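Local coordinates for protein glucose-6-phosphate 1-dehydrogenase (Kluyveromyces lactis, PDB 7E6I) that catalyses the NADP-dependent oxidation of glucose 6-phosphate to 6-phosphogluconolactone, probably the rate-limiting first step of the oxidative pentose phosphate pathway, at residues Ile181-Lys191 with Ile411-Ile419; Asn192-Asn200 with Thr251-Val259. All blocks are in the same frame, centred on the assembly; numbering follows the deposited sequence.

Contact 1 joins the end of strand 178-181, the last strand of the parallel nucleotide-binding sheet, and the turn after it to helix 414-423 beside the bound glucose 6-phosphate, whose phosphate is held by H183 and K187. Contact 2 follows directly along the chain, where helix 193-198 packs on the last turn of helix 236-254; the centres of the two contacts are about 17 Å apart. They meet through L252, whose CD1 lies 3.5 Å from V190 CG1 and 4.0 Å from L185 CD2. Helix 236-254 also carries D240 and H245, which hydrogen-bond the ligand, so one helix runs from the active site to contact 2. The side chain of L193 stays about 14 Å from the ligand.

Contact 1: Ile181-Lys191 with Ile411-Ile419; sequences IDHYLGKEMVK and IPEAYESLI. With BG6 (6-O-phosphono-beta-D-glucopyranose), chain B.
G186 and A414 bring the two backbones together, their CA atoms 4.1 Å apart where the 3-10 turn 183-186 meets the start of helix 414-419. Glycine suits this place, since any CB on it would collide with A414 O and L418 CG. Alanine suits the other side: its methyl rests against H183 O, and its CA-H points almost straight at G186 O (168° at the hydrogen). L418, one turn further along the helix, lies with CG over G186 CA and CD1 3.8 Å from H183 CA, also reaching I181 CG2.

The turn belongs to the DHYLGK sequence, the substrate-binding signature of the glucose-6-phosphate dehydrogenase family. H183 NE2 donates to BG6 O3P at 2.7 Å in a nearly straight bond, and K187 NZ reaches the same atom at 2.6 Å, so two donors share one phosphate oxygen; K187 NZ also bonds Q373 OE1. The H183 ring gets there because CG sits between the backbone N and the carbonyl carbon (chi1 81°). Its CB is backed by Y415, whose OH comes within 3.9 Å, while the two rings lie near parallel but slid apart, with little overlap. K187 CE passes over one face of the Y184 ring on its way to the phosphate. D182 OD1 accepts from Y184 N with its anti lone pair, forming an Asx turn, and also bonds H245 ND1, orienting the imidazole of the probable proton acceptor. At the outer margin, K191 bends back so that NZ bonds S417 OG at 2.9 Å, and E188 CB touches I411 CG2.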
loop_
_atom_site.group_PDB
_atom_site.type_symbol
_atom_site.label_atom_id
_atom_site.label_comp_id
_atom_site.label_asym_id
_atom_site.label_seq_id
_atom_site.Cartn_x
_atom_site.Cartn_y
_atom_site.Cartn_z
ATOM N N ILE A 181 2.818 -8.000 1.279
ATOM C CA ILE A 181 3.015 -6.567 1.381
ATOM C C ILE A 181 2.066 -5.837 0.442
ATOM O O ILE A 181 1.993 -6.142 -0.760
ATOM C CB ILE A 181 4.472 -6.190 1.080
ATOM C CG1 ILE A 181 5.332 -6.413 2.322
ATOM C CG2 ILE A 181 4.560 -4.729 0.598
ATOM C CD1 ILE A 181 6.742 -5.875 2.169
ATOM N N ASP A 182 1.321 -4.886 1.016
ATOM C CA ASP A 182 0.791 -3.710 0.330
ATOM C C ASP A 182 1.520 -2.529 0.961
ATOM O O ASP A 182 1.350 -2.262 2.157
ATOM C CB ASP A 182 -0.724 -3.622 0.516
ATOM C CG ASP A 182 -1.357 -2.470 -0.254
ATOM O OD1 ASP A 182 -0.828 -1.327 -0.198
ATOM O OD2 ASP A 182 -2.406 -2.712 -0.902
ATOM N N HIS A 183 2.372 -1.845 0.189
ATOM C CA HIS A 183 3.301 -0.918 0.841
ATOM C C HIS A 183 2.600 0.298 1.447
ATOM O O HIS A 183 3.179 0.950 2.318
ATOM C CB HIS A 183 4.415 -0.487 -0.125
ATOM C CG HIS A 183 4.027 0.602 -1.083
ATOM N ND1 HIS A 183 3.402 0.352 -2.291
ATOM C CD2 HIS A 183 4.208 1.947 -1.024
ATOM C CE1 HIS A 183 3.197 1.497 -2.922
ATOM N NE2 HIS A 183 3.680 2.480 -2.177
ATOM N N TYR A 184 1.359 0.594 1.051
ATOM C CA TYR A 184 0.631 1.679 1.713
ATOM C C TYR A 184 0.496 1.443 3.212
ATOM O O TYR A 184 0.538 2.401 4.001
ATOM C CB TYR A 184 -0.750 1.853 1.087
ATOM C CG TYR A 184 -0.750 2.850 -0.041
ATOM C CD1 TYR A 184 0.226 2.791 -1.044
ATOM C CD2 TYR A 184 -1.701 3.863 -0.099
ATOM C CE1 TYR A 184 0.241 3.711 -2.081
ATOM C CE2 TYR A 184 -1.700 4.784 -1.124
ATOM C CZ TYR A 184 -0.733 4.705 -2.117
ATOM O OH TYR A 184 -0.734 5.631 -3.139
ATOM N N LEU A 185 0.343 0.182 3.626
ATOM C CA LEU A 185 0.242 -0.189 5.026
ATOM C C LEU A 185 1.508 0.133 5.811
ATOM O O LEU A 185 1.495 -0.006 7.040
ATOM C CB LEU A 185 -0.088 -1.678 5.134
ATOM C CG LEU A 185 -1.436 -2.094 4.540
ATOM C CD1 LEU A 185 -1.743 -3.549 4.856
ATOM C CD2 LEU A 185 -2.536 -1.205 5.073
ATOM N N GLY A 186 2.583 0.574 5.160
ATOM C CA GLY A 186 3.761 1.004 5.889
ATOM C C GLY A 186 3.955 2.508 5.946
ATOM O O GLY A 186 4.935 2.978 6.533
ATOM N N LYS A 187 3.042 3.270 5.332
ATOM C CA LYS A 187 3.134 4.725 5.325
ATOM C C LYS A 187 2.700 5.295 6.668
ATOM O O LYS A 187 1.718 4.845 7.263
ATOM C CB LYS A 187 2.264 5.309 4.217
ATOM C CG LYS A 187 2.739 4.992 2.809
ATOM C CD LYS A 187 1.873 5.686 1.768
ATOM C CE LYS A 187 2.234 5.222 0.365
ATOM N NZ LYS A 187 3.331 6.031 -0.263
ATOM N N GLU A 188 3.437 6.306 7.137
ATOM C CA GLU A 188 3.250 6.813 8.492
ATOM C C GLU A 188 1.799 7.193 8.741
ATOM O O GLU A 188 1.190 6.755 9.719
ATOM C CB GLU A 188 4.177 8.006 8.724
ATOM C CG GLU A 188 3.868 8.836 9.954
ATOM C CD GLU A 188 4.205 8.133 11.275
ATOM O OE1 GLU A 188 4.936 7.117 11.257
ATOM O OE2 GLU A 188 3.731 8.606 12.339
ATOM N N MET A 189 1.204 7.966 7.831
ATOM C CA MET A 189 -0.149 8.451 8.081
ATOM C C MET A 189 -1.180 7.336 7.951
ATOM O O MET A 189 -2.204 7.362 8.641
ATOM C CB MET A 189 -0.481 9.614 7.146
ATOM C CG MET A 189 -1.778 10.338 7.495
ATOM S SD MET A 189 -1.683 11.308 9.028
ATOM C CE MET A 189 -0.054 12.001 8.863
ATOM N N VAL A 190 -0.942 6.344 7.091
ATOM C CA VAL A 190 -1.848 5.205 7.082
ATOM C C VAL A 190 -1.808 4.486 8.430
ATOM O O VAL A 190 -2.851 4.079 8.960
ATOM C CB VAL A 190 -1.521 4.261 5.910
ATOM C CG1 VAL A 190 -2.451 3.043 5.930
ATOM C CG2 VAL A 190 -1.663 5.005 4.592
ATOM N N LYS A 191 -0.610 4.356 9.030
ATOM C CA LYS A 191 -0.482 3.665 10.313
ATOM C C LYS A 191 -1.123 4.427 11.471
ATOM O O LYS A 191 -1.469 3.809 12.479
ATOM C CB LYS A 191 0.991 3.389 10.630
ATOM C CG LYS A 191 1.630 2.351 9.715
ATOM C CD LYS A 191 2.996 1.879 10.237
ATOM C CE LYS A 191 4.060 2.969 10.140
ATOM N NZ LYS A 191 5.235 2.663 11.014
ATOM N N ILE A 411 11.182 9.306 10.746
ATOM C CA ILE A 411 10.024 8.748 10.054
ATOM C C ILE A 411 10.507 7.781 8.979
ATOM O O ILE A 411 10.967 8.209 7.911
ATOM C CB ILE A 411 9.139 9.850 9.448
ATOM C CG1 ILE A 411 8.578 10.762 10.545
ATOM C CG2 ILE A 411 7.987 9.235 8.644
ATOM C CD1 ILE A 411 8.213 10.043 11.816
ATOM N N PRO A 412 10.408 6.479 9.215
ATOM C CA PRO A 412 10.861 5.501 8.224
ATOM C C PRO A 412 10.043 5.551 6.944
ATOM O O PRO A 412 8.888 5.979 6.922
ATOM C CB PRO A 412 10.658 4.162 8.938
ATOM C CG PRO A 412 9.601 4.447 9.932
ATOM C CD PRO A 412 9.827 5.837 10.403
ATOM N N GLU A 413 10.668 5.083 5.866
ATOM C CA GLU A 413 9.960 4.772 4.635
ATOM C C GLU A 413 9.093 3.526 4.815
ATOM O O GLU A 413 9.301 2.719 5.728
ATOM C CB GLU A 413 10.952 4.543 3.493
ATOM C CG GLU A 413 11.780 5.754 3.155
ATOM C CD GLU A 413 11.142 6.592 2.074
ATOM O OE1 GLU A 413 9.947 6.361 1.769
ATOM O OE2 GLU A 413 11.832 7.485 1.535
ATOM N N ALA A 414 8.127 3.359 3.901
ATOM C CA ALA A 414 7.188 2.244 3.995
ATOM C C ALA A 414 7.914 0.908 4.142
ATOM O O ALA A 414 7.631 0.127 5.057
ATOM C CB ALA A 414 6.273 2.230 2.770
ATOM N N TYR A 415 8.869 0.635 3.256
ATOM C CA TYR A 415 9.536 -0.658 3.298
ATOM C C TYR A 415 10.394 -0.816 4.537
ATOM O O TYR A 415 10.547 -1.937 5.035
ATOM C CB TYR A 415 10.384 -0.851 2.053
ATOM C CG TYR A 415 9.547 -1.120 0.857
ATOM C CD1 TYR A 415 8.811 -2.292 0.759
ATOM C CD2 TYR A 415 9.484 -0.206 -0.180
ATOM C CE1 TYR A 415 8.032 -2.547 -0.336
ATOM C CE2 TYR A 415 8.707 -0.449 -1.286
ATOM C CZ TYR A 415 7.987 -1.622 -1.363
ATOM O OH TYR A 415 7.215 -1.864 -2.474
ATOM N N GLU A 416 10.974 0.274 5.042
ATOM C CA GLU A 416 11.693 0.198 6.310
ATOM C C GLU A 416 10.756 -0.219 7.433
ATOM O O GLU A 416 11.035 -1.168 8.174
ATOM C CB GLU A 416 12.365 1.535 6.617
ATOM C CG GLU A 416 13.570 1.794 5.711
ATOM C CD GLU A 416 13.896 3.268 5.495
ATOM O OE1 GLU A 416 14.843 3.549 4.718
ATOM O OE2 GLU A 416 13.223 4.137 6.092
ATOM N N SER A 417 9.622 0.466 7.554
ATOM C CA SER A 417 8.647 0.119 8.578
ATOM C C SER A 417 8.190 -1.325 8.429
ATOM O O SER A 417 8.042 -2.049 9.425
ATOM C CB SER A 417 7.458 1.082 8.489
ATOM O OG SER A 417 6.373 0.667 9.307
ATOM N N LEU A 418 7.987 -1.766 7.185
ATOM C CA LEU A 418 7.373 -3.066 6.957
ATOM C C LEU A 418 8.349 -4.202 7.236
ATOM O O LEU A 418 7.967 -5.224 7.819
ATOM C CB LEU A 418 6.839 -3.142 5.529
ATOM C CG LEU A 418 5.493 -2.441 5.339
ATOM C CD1 LEU A 418 5.098 -2.381 3.872
ATOM C CD2 LEU A 418 4.420 -3.122 6.166
ATOM N N ILE A 419 9.606 -4.053 6.818
ATOM C CA ILE A 419 10.600 -5.082 7.103
ATOM C C ILE A 419 10.806 -5.211 8.605
ATOM O O ILE A 419 10.849 -6.323 9.155
ATOM C CB ILE A 419 11.920 -4.766 6.372
ATOM C CG1 ILE A 419 11.774 -5.043 4.877
ATOM C CG2 ILE A 419 13.064 -5.582 6.954
ATOM C CD1 ILE A 419 12.927 -4.538 4.051
HETATM C C1 BG6 B . 2.132 1.115 -7.332
HETATM C C2 BG6 B . 1.441 1.364 -8.671
HETATM O O1 BG6 B . 1.601 0.061 -6.631
HETATM O O5 BG6 B . 1.982 2.333 -6.469
HETATM C C3 BG6 B . 1.973 2.583 -9.341
HETATM O O2 BG6 B . 1.577 0.237 -9.547
HETATM C C4 BG6 B . 1.802 3.791 -8.479
HETATM O O3 BG6 B . 1.258 2.829 -10.581
HETATM C C5 BG6 B . 2.461 3.575 -7.116
HETATM O O4 BG6 B . 2.372 4.919 -9.154
HETATM C C6 BG6 B . 2.178 4.683 -6.138
HETATM O O6 BG6 B . 2.825 4.361 -4.921
HETATM P P BG6 B . 3.392 5.610 -3.986
HETATM O O1P BG6 B . 2.158 6.479 -3.836
HETATM O O2P BG6 B . 4.510 6.298 -4.723
HETATM O O3P BG6 B . 3.935 5.148 -2.635
#

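Contact 2: Asn192-Asn200 with Thr251-Val259; sequences NLLLMRFGN and TLLTMERPV
M255 O is gripped by two nitrogens of one arginine: R197 NH2 lies 2.8 Å away, almost in line with the C=O bond (168°), and R197 NH1 3.0 Å away. NH1 also bonds L252 O at 2.9 Å, from above that carbonyl's plane. The guanidinium thus binds carbonyls at the C-terminal end of helix 236-254, in the domain built on the large mixed sheet, where helix 193-198 lies alongside. A positive group fits there, because carbonyls at a helix end lack the NH partners of a further turn and the C-terminal end of a helix dipole probably carries partial negative charge.

With chi1 at 55°, R197 CG is tucked over the backbone between N and C, and a turn at chi3 swings the guanidinium to the helix end. Its flat group is sandwiched: L253 O, whose hydrogen bond is to W207 NE1, stands 3.3 Å above one face without bonding to it, and F198 CZ lies over the opposite face. With a methionine in place of R197, M255 O would probably be left without both of these donors, L252 O without its bond, and F198 CZ without the guanidinium it rests on.

Leucines suit the greasy seam below. L193 CD1 meets L252 CB at 4.2 Å, the side chains crossing at about a right angle, and L193 and L253 both rest on I348 of strand 345-352. L194 CD2 touches M255 SD at 3.9 Å, crossing likewise, and the flexible, unbranched methionine can follow the leucine's methyls. The other face of the F198 ring takes a CH-pi contact from R257 CB, 3.9 Å from the centroid and 23° off the normal. With one guanidinium face over F198 CB, R257 NH2 donates to F198 O at 3.2 Å.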
loop_
_atom_site.group_PDB
_atom_site.type_symbol
_atom_site.label_atom_id
_atom_site.label_comp_id
_atom_site.label_asym_id
_atom_site.label_seq_id
_atom_site.Cartn_x
_atom_site.Cartn_y
_atom_site.Cartn_z
ATOM N N ASN A 192 -1.310 5.739 11.355
ATOM C CA ASN A 192 -1.978 6.489 12.413
ATOM C C ASN A 192 -3.503 6.357 12.406
ATOM O O ASN A 192 -4.137 6.800 13.370
ATOM C CB ASN A 192 -1.641 7.978 12.299
ATOM C CG ASN A 192 -0.156 8.263 12.405
ATOM O OD1 ASN A 192 0.573 7.575 13.116
ATOM N ND2 ASN A 192 0.297 9.297 11.705
ATOM N N LEU A 193 -4.115 5.805 11.346
ATOM C CA LEU A 193 -5.555 5.969 11.171
ATOM C C LEU A 193 -6.349 5.331 12.308
ATOM O O LEU A 193 -7.329 5.912 12.788
ATOM C CB LEU A 193 -6.007 5.397 9.825
ATOM C CG LEU A 193 -5.585 6.160 8.565
ATOM C CD1 LEU A 193 -6.039 5.421 7.308
ATOM C CD2 LEU A 193 -6.104 7.585 8.569
ATOM N N LEU A 194 -5.967 4.129 12.738
ATOM C CA LEU A 194 -6.790 3.421 13.715
ATOM C C LEU A 194 -6.815 4.153 15.052
ATOM O O LEU A 194 -7.874 4.321 15.671
ATOM C CB LEU A 194 -6.282 1.995 13.888
ATOM C CG LEU A 194 -6.618 1.072 12.722
ATOM C CD1 LEU A 194 -6.203 -0.349 13.041
ATOM C CD2 LEU A 194 -8.101 1.137 12.417
ATOM N N LEU A 195 -5.652 4.593 15.515
ATOM C CA LEU A 195 -5.602 5.241 16.821
ATOM C C LEU A 195 -6.237 6.616 16.753
ATOM O O LEU A 195 -6.883 7.057 17.709
ATOM C CB LEU A 195 -4.155 5.323 17.293
ATOM C CG LEU A 195 -3.853 5.682 18.738
ATOM C CD1 LEU A 195 -4.946 5.191 19.711
ATOM C CD2 LEU A 195 -2.478 5.086 19.064
ATOM N N MET A 196 -6.055 7.306 15.622
ATOM C CA MET A 196 -6.694 8.596 15.402
ATOM C C MET A 196 -8.201 8.516 15.578
ATOM O O MET A 196 -8.798 9.352 16.263
ATOM C CB MET A 196 -6.358 9.102 14.009
ATOM C CG MET A 196 -6.543 10.592 13.814
ATOM S SD MET A 196 -6.749 10.953 12.058
ATOM C CE MET A 196 -7.988 9.733 11.617
ATOM N N ARG A 197 -8.846 7.521 14.959
ATOM C CA ARG A 197 -10.304 7.485 15.059
ATOM C C ARG A 197 -10.766 6.804 16.346
ATOM O O ARG A 197 -11.624 7.339 17.052
ATOM C CB ARG A 197 -10.942 6.830 13.814
ATOM C CG ARG A 197 -10.458 5.447 13.468
ATOM C CD ARG A 197 -11.139 4.838 12.203
ATOM N NE ARG A 197 -12.492 4.362 12.492
ATOM C CZ ARG A 197 -12.968 3.163 12.160
ATOM N NH1 ARG A 197 -12.196 2.288 11.512
ATOM N NH2 ARG A 197 -14.230 2.846 12.464
ATOM N N PHE A 198 -10.209 5.635 16.680
ATOM C CA PHE A 198 -10.665 4.903 17.861
ATOM C C PHE A 198 -10.168 5.508 19.170
ATOM O O PHE A 198 -10.802 5.308 20.220
ATOM C CB PHE A 198 -10.240 3.430 17.779
ATOM C CG PHE A 198 -10.985 2.639 16.732
ATOM C CD1 PHE A 198 -12.360 2.517 16.787
ATOM C CD2 PHE A 198 -10.304 2.028 15.681
ATOM C CE1 PHE A 198 -13.040 1.806 15.829
ATOM C CE2 PHE A 198 -10.980 1.298 14.716
ATOM C CZ PHE A 198 -12.356 1.190 14.796
ATOM N N GLY A 199 -9.072 6.249 19.142
ATOM C CA GLY A 199 -8.579 6.825 20.365
ATOM C C GLY A 199 -9.076 8.211 20.681
ATOM O O GLY A 199 -8.593 8.809 21.649
ATOM N N ASN A 200 -10.017 8.767 19.910
ATOM C CA ASN A 200 -10.478 10.137 20.147
ATOM C C ASN A 200 -11.991 10.192 20.014
ATOM O O ASN A 200 -12.529 10.055 18.907
ATOM C CB ASN A 200 -9.806 11.111 19.187
ATOM C CG ASN A 200 -8.315 11.202 19.428
ATOM O OD1 ASN A 200 -7.882 11.835 20.394
ATOM N ND2 ASN A 200 -7.520 10.527 18.586
ATOM N N THR A 251 -10.617 0.260 4.191
ATOM C CA THR A 251 -10.840 -0.778 5.180
ATOM C C THR A 251 -10.445 -0.298 6.583
ATOM O O THR A 251 -11.182 -0.501 7.558
ATOM C CB THR A 251 -10.052 -1.999 4.685
ATOM O OG1 THR A 251 -10.958 -2.998 4.235
ATOM C CG2 THR A 251 -9.173 -2.540 5.668
ATOM N N LEU A 252 -9.316 0.404 6.693
ATOM C CA LEU A 252 -8.915 0.972 7.971
ATOM C C LEU A 252 -9.885 2.048 8.450
ATOM O O LEU A 252 -10.015 2.257 9.660
ATOM C CB LEU A 252 -7.511 1.533 7.850
ATOM C CG LEU A 252 -6.467 0.462 7.552
ATOM C CD1 LEU A 252 -5.139 1.085 7.115
ATOM C CD2 LEU A 252 -6.292 -0.426 8.788
ATOM N N LEU A 253 -10.562 2.753 7.529
ATOM C CA LEU A 253 -11.494 3.812 7.909
ATOM C C LEU A 253 -12.869 3.296 8.290
ATOM O O LEU A 253 -13.622 4.014 8.965
ATOM C CB LEU A 253 -11.674 4.806 6.762
ATOM C CG LEU A 253 -10.457 5.619 6.336
ATOM C CD1 LEU A 253 -10.703 6.240 4.943
ATOM C CD2 LEU A 253 -10.112 6.687 7.368
ATOM N N THR A 254 -13.234 2.085 7.856
ATOM C CA THR A 254 -14.589 1.593 8.055
ATOM C C THR A 254 -14.689 0.399 8.997
ATOM O O THR A 254 -15.799 0.083 9.439
ATOM C CB THR A 254 -15.231 1.210 6.706
ATOM O OG1 THR A 254 -14.416 0.234 6.051
ATOM C CG2 THR A 254 -15.383 2.418 5.782
ATOM N N MET A 255 -13.580 -0.284 9.304
ATOM C CA MET A 255 -13.694 -1.469 10.148
ATOM C C MET A 255 -14.160 -1.098 11.546
ATOM O O MET A 255 -14.073 0.057 11.971
ATOM C CB MET A 255 -12.362 -2.203 10.278
ATOM C CG MET A 255 -11.290 -1.411 11.018
ATOM S SD MET A 255 -9.638 -2.087 10.826
ATOM C CE MET A 255 -9.424 -2.778 12.479
ATOM N N GLU A 256 -14.639 -2.104 12.274
ATOM C CA GLU A 256 -14.892 -1.949 13.702
ATOM C C GLU A 256 -13.591 -2.098 14.487
ATOM O O GLU A 256 -12.541 -2.480 13.951
ATOM C CB GLU A 256 -15.903 -2.975 14.206
ATOM C CG GLU A 256 -17.241 -2.960 13.472
ATOM C CD GLU A 256 -18.043 -1.684 13.714
ATOM O OE1 GLU A 256 -18.069 -1.188 14.873
ATOM O OE2 GLU A 256 -18.656 -1.181 12.745
ATOM N N ARG A 257 -13.678 -1.797 15.779
ATOM C CA ARG A 257 -12.497 -1.766 16.632
ATOM C C ARG A 257 -12.015 -3.189 16.890
ATOM O O ARG A 257 -12.820 -4.057 17.230
ATOM C CB ARG A 257 -12.819 -1.057 17.954
ATOM C CG ARG A 257 -11.710 -1.094 19.014
ATOM C CD ARG A 257 -12.249 -0.788 20.425
ATOM N NE ARG A 257 -12.852 0.536 20.449
ATOM C CZ ARG A 257 -12.200 1.652 20.776
ATOM N NH1 ARG A 257 -10.919 1.589 21.148
ATOM N NH2 ARG A 257 -12.830 2.833 20.740
ATOM N N PRO A 258 -10.736 -3.474 16.720
ATOM C CA PRO A 258 -10.242 -4.806 17.094
ATOM C C PRO A 258 -10.475 -5.045 18.579
ATOM O O PRO A 258 -10.235 -4.170 19.415
ATOM C CB PRO A 258 -8.751 -4.765 16.731
ATOM C CG PRO A 258 -8.503 -3.460 16.013
ATOM C CD PRO A 258 -9.707 -2.590 16.139
ATOM N N VAL A 259 -11.001 -6.226 18.912
ATOM C CA VAL A 259 -11.399 -6.429 20.302
ATOM C C VAL A 259 -10.256 -6.969 21.146
ATOM O O VAL A 259 -10.327 -6.897 22.378
ATOM C CB VAL A 259 -12.677 -7.298 20.413
ATOM C CG1 VAL A 259 -13.279 -7.566 19.037
ATOM C CG2 VAL A 259 -12.418 -8.578 21.141
#